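Local coordinates for ethylbenzene dehydrogenase beta-subunit (Aromatoleum aromaticum, PDB 2IVF), which is an iron-sulfur subunit of the 4Fe-4S dicluster (bacterial-ferredoxin) type that holds several iron-sulfur clusters, an arrangement consistent with passing electrons along a chain, at residues Arg17-Ile23 with Arg235-Asp241. Numbering follows the deposited sequence.
With SF4 (iron/sulfur cluster), chain T.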
loop_
_atom_site.group_PDB
_atom_site.type_symbol
_atom_site.label_atom_id
_atom_site.label_comp_id
_atom_site.label_asym_id
_atom_site.label_seq_id
_atom_site.Cartn_x
_atom_site.Cartn_y
_atom_site.Cartn_z
ATOM N N ARG B 17 31.572 9.528 19.112
ATOM C CA ARG B 17 31.080 9.598 17.762
ATOM C C ARG B 17 29.565 9.644 17.810
ATOM O O ARG B 17 28.938 9.384 18.839
ATOM C CB ARG B 17 31.527 8.370 16.965
ATOM C CG ARG B 17 33.013 8.098 17.055
ATOM C CD ARG B 17 33.385 6.888 16.209
ATOM N NE ARG B 17 33.332 7.184 14.787
ATOM C CZ ARG B 17 33.625 6.304 13.833
ATOM N NH1 ARG B 17 33.970 5.066 14.146
ATOM N NH2 ARG B 17 33.551 6.650 12.553
ATOM N N GLN B 18 28.983 9.954 16.678
ATOM C CA GLN B 18 27.561 10.141 16.584
ATOM C C GLN B 18 27.048 9.459 15.333
ATOM O O GLN B 18 27.433 9.841 14.219
ATOM C CB GLN B 18 27.246 11.620 16.479
ATOM C CG GLN B 18 25.773 11.938 16.391
ATOM C CD GLN B 18 24.992 11.552 17.636
ATOM O OE1 GLN B 18 25.303 12.002 18.741
ATOM N NE2 GLN B 18 23.953 10.726 17.464
ATOM N N LEU B 19 26.185 8.478 15.542
ATOM C CA LEU B 19 25.422 7.892 14.468
ATOM C C LEU B 19 24.380 8.869 13.997
ATOM O O LEU B 19 23.712 9.500 14.792
ATOM C CB LEU B 19 24.779 6.576 14.917
ATOM C CG LEU B 19 25.735 5.378 15.103
ATOM C CD1 LEU B 19 25.062 4.117 15.721
ATOM C CD2 LEU B 19 26.360 5.022 13.776
ATOM N N VAL B 20 24.268 8.990 12.688
ATOM C CA VAL B 20 23.301 9.872 12.066
ATOM C C VAL B 20 22.599 9.191 10.919
ATOM O O VAL B 20 23.105 8.216 10.324
ATOM C CB VAL B 20 23.923 11.181 11.565
ATOM C CG1 VAL B 20 24.827 11.850 12.667
ATOM C CG2 VAL B 20 24.644 10.968 10.314
ATOM N N THR B 21 21.383 9.688 10.660
ATOM C CA THR B 21 20.615 9.276 9.533
ATOM C C THR B 21 20.341 10.513 8.689
ATOM O O THR B 21 20.108 11.614 9.200
ATOM C CB THR B 21 19.266 8.648 9.959
ATOM O OG1 THR B 21 19.479 7.361 10.601
ATOM C CG2 THR B 21 18.372 8.451 8.723
ATOM N N VAL B 22 20.406 10.339 7.399
ATOM C CA VAL B 22 19.946 11.346 6.459
ATOM C C VAL B 22 18.681 10.789 5.797
ATOM O O VAL B 22 18.632 9.617 5.394
ATOM C CB VAL B 22 20.987 11.647 5.380
ATOM C CG1 VAL B 22 20.370 12.418 4.196
ATOM C CG2 VAL B 22 22.172 12.412 6.018
ATOM N N ILE B 23 17.661 11.625 5.670
ATOM C CA ILE B 23 16.393 11.214 5.026
ATOM C C ILE B 23 16.121 12.161 3.888
ATOM O O ILE B 23 16.055 13.362 4.096
ATOM C CB ILE B 23 15.221 11.304 6.026
ATOM C CG1 ILE B 23 15.544 10.404 7.239
ATOM C CG2 ILE B 23 13.847 11.043 5.332
ATOM C CD1 ILE B 23 14.476 10.350 8.360
ATOM N N ARG B 235 17.113 6.716 2.650
ATOM C CA ARG B 235 17.773 6.762 3.928
ATOM C C ARG B 235 19.265 6.477 3.784
ATOM O O ARG B 235 19.651 5.547 3.110
ATOM C CB ARG B 235 17.204 5.678 4.814
ATOM C CG ARG B 235 15.722 5.704 5.088
ATOM C CD ARG B 235 15.373 6.831 5.923
ATOM N NE ARG B 235 14.009 6.713 6.392
ATOM C CZ ARG B 235 13.643 6.411 7.644
ATOM N NH1 ARG B 235 14.520 6.153 8.590
ATOM N NH2 ARG B 235 12.357 6.377 7.944
ATOM N N ALA B 236 20.100 7.275 4.410
ATOM C CA ALA B 236 21.484 6.925 4.583
ATOM C C ALA B 236 21.831 6.966 6.058
ATOM O O ALA B 236 21.193 7.658 6.858
ATOM C CB ALA B 236 22.409 7.893 3.762
ATOM N N PHE B 237 22.874 6.228 6.408
ATOM C CA PHE B 237 23.150 5.958 7.789
ATOM C C PHE B 237 24.651 5.850 7.957
ATOM O O PHE B 237 25.351 5.323 7.091
ATOM C CB PHE B 237 22.539 4.611 8.200
ATOM C CG PHE B 237 22.752 4.269 9.655
ATOM C CD1 PHE B 237 22.256 5.084 10.640
ATOM C CD2 PHE B 237 23.442 3.111 10.040
ATOM C CE1 PHE B 237 22.445 4.758 11.998
ATOM C CE2 PHE B 237 23.610 2.778 11.379
ATOM C CZ PHE B 237 23.132 3.592 12.349
ATOM N N GLY B 238 25.138 6.318 9.092
ATOM C CA GLY B 238 26.530 6.111 9.412
ATOM C C GLY B 238 27.014 7.055 10.473
ATOM O O GLY B 238 26.222 7.769 11.047
ATOM N N TYR B 239 28.328 7.073 10.677
ATOM C CA TYR B 239 28.966 7.989 11.625
ATOM C C TYR B 239 29.230 9.327 10.955
ATOM O O TYR B 239 29.822 9.398 9.877
ATOM C CB TYR B 239 30.268 7.437 12.119
ATOM C CG TYR B 239 30.108 6.214 12.983
ATOM C CD1 TYR B 239 29.678 6.314 14.320
ATOM C CD2 TYR B 239 30.380 4.966 12.483
ATOM C CE1 TYR B 239 29.556 5.181 15.115
ATOM C CE2 TYR B 239 30.281 3.840 13.278
ATOM C CZ TYR B 239 29.881 3.948 14.575
ATOM O OH TYR B 239 29.771 2.793 15.307
ATOM N N LEU B 240 28.841 10.393 11.634
ATOM C CA LEU B 240 28.977 11.724 11.076
ATOM C C LEU B 240 30.459 12.092 10.764
ATOM O O LEU B 240 30.723 12.876 9.833
ATOM C CB LEU B 240 28.339 12.743 12.026
ATOM C CG LEU B 240 28.272 14.196 11.589
ATOM C CD1 LEU B 240 27.379 14.376 10.418
ATOM C CD2 LEU B 240 27.792 15.039 12.721
ATOM N N ASP B 241 31.398 11.518 11.517
ATOM C CA ASP B 241 32.833 11.775 11.347
ATOM C C ASP B 241 33.481 10.947 10.258
ATOM O O ASP B 241 34.634 11.185 9.904
ATOM C CB ASP B 241 33.591 11.485 12.652
ATOM C CG ASP B 241 33.465 10.043 13.076
ATOM O OD1 ASP B 241 34.181 9.176 12.541
ATOM O OD2 ASP B 241 32.629 9.757 13.943
HETATM FE FE1 SF4 T . 9.575 7.180 3.098
HETATM FE FE2 SF4 T . 9.699 5.340 5.126
HETATM FE FE3 SF4 T . 11.273 5.147 2.953
HETATM FE FE4 SF4 T . 8.647 4.586 2.646
HETATM S S1 SF4 T . 10.106 3.441 3.926
HETATM S S2 SF4 T . 9.966 5.850 1.263
HETATM S S3 SF4 T . 7.801 6.126 4.105
HETATM S S4 SF4 T . 11.302 6.841 4.532
HETATM O O HOH W 1 30.801 11.219 14.668
#
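R17 lies flat over the ring of Y239 at one end of an antiparallel strand pair in this 4Fe-4S dicluster subunit; strand 235-239 is the outermost strand of a four-stranded mixed sheet within this chain, with 19-23 next to it. Along the arginine from the backbone outward, CB of R17 lies 3.5 Å from OD2 of D241 and near CD1 of Y239; CG and CD run on past the same carboxylate oxygen. A bend at chi3 (73°) then swings the head back across the tyrosine. R17 NE gives D241 OD2 a nearly straight bond, 2.8 Å long and in the guanidinium plane, while NH2 reaches OD1 only through a weak, bent one, together a salt bridge. R17 CZ hangs over the Y239 ring, 3.9 Å from its centroid, the two planes 18° apart. The carboxylate at its edge and the ring against its face thus fix the guanidinium's orientation. L19 presses CD2 onto the opposite face of Y239, 3.6 Å from the centroid, and the same methyl also touches CZ of F237. Backbone bonds zip V20 to G238 and V22 to A236 in both directions, and L240 N continues the ladder to Q18 O. On the other side of the sheet, V20 CG1 meets L240 CB; V20 and V22 also reach V247 of helix 246-253. At the cluster end, I23 CD1 lies over one face of the R235 guanidinium. N227 and N54 hold its NH1 and NH2, and at the edge of the group, R235 NE lies 3.3 Å from S4 of the iron/sulfur cluster.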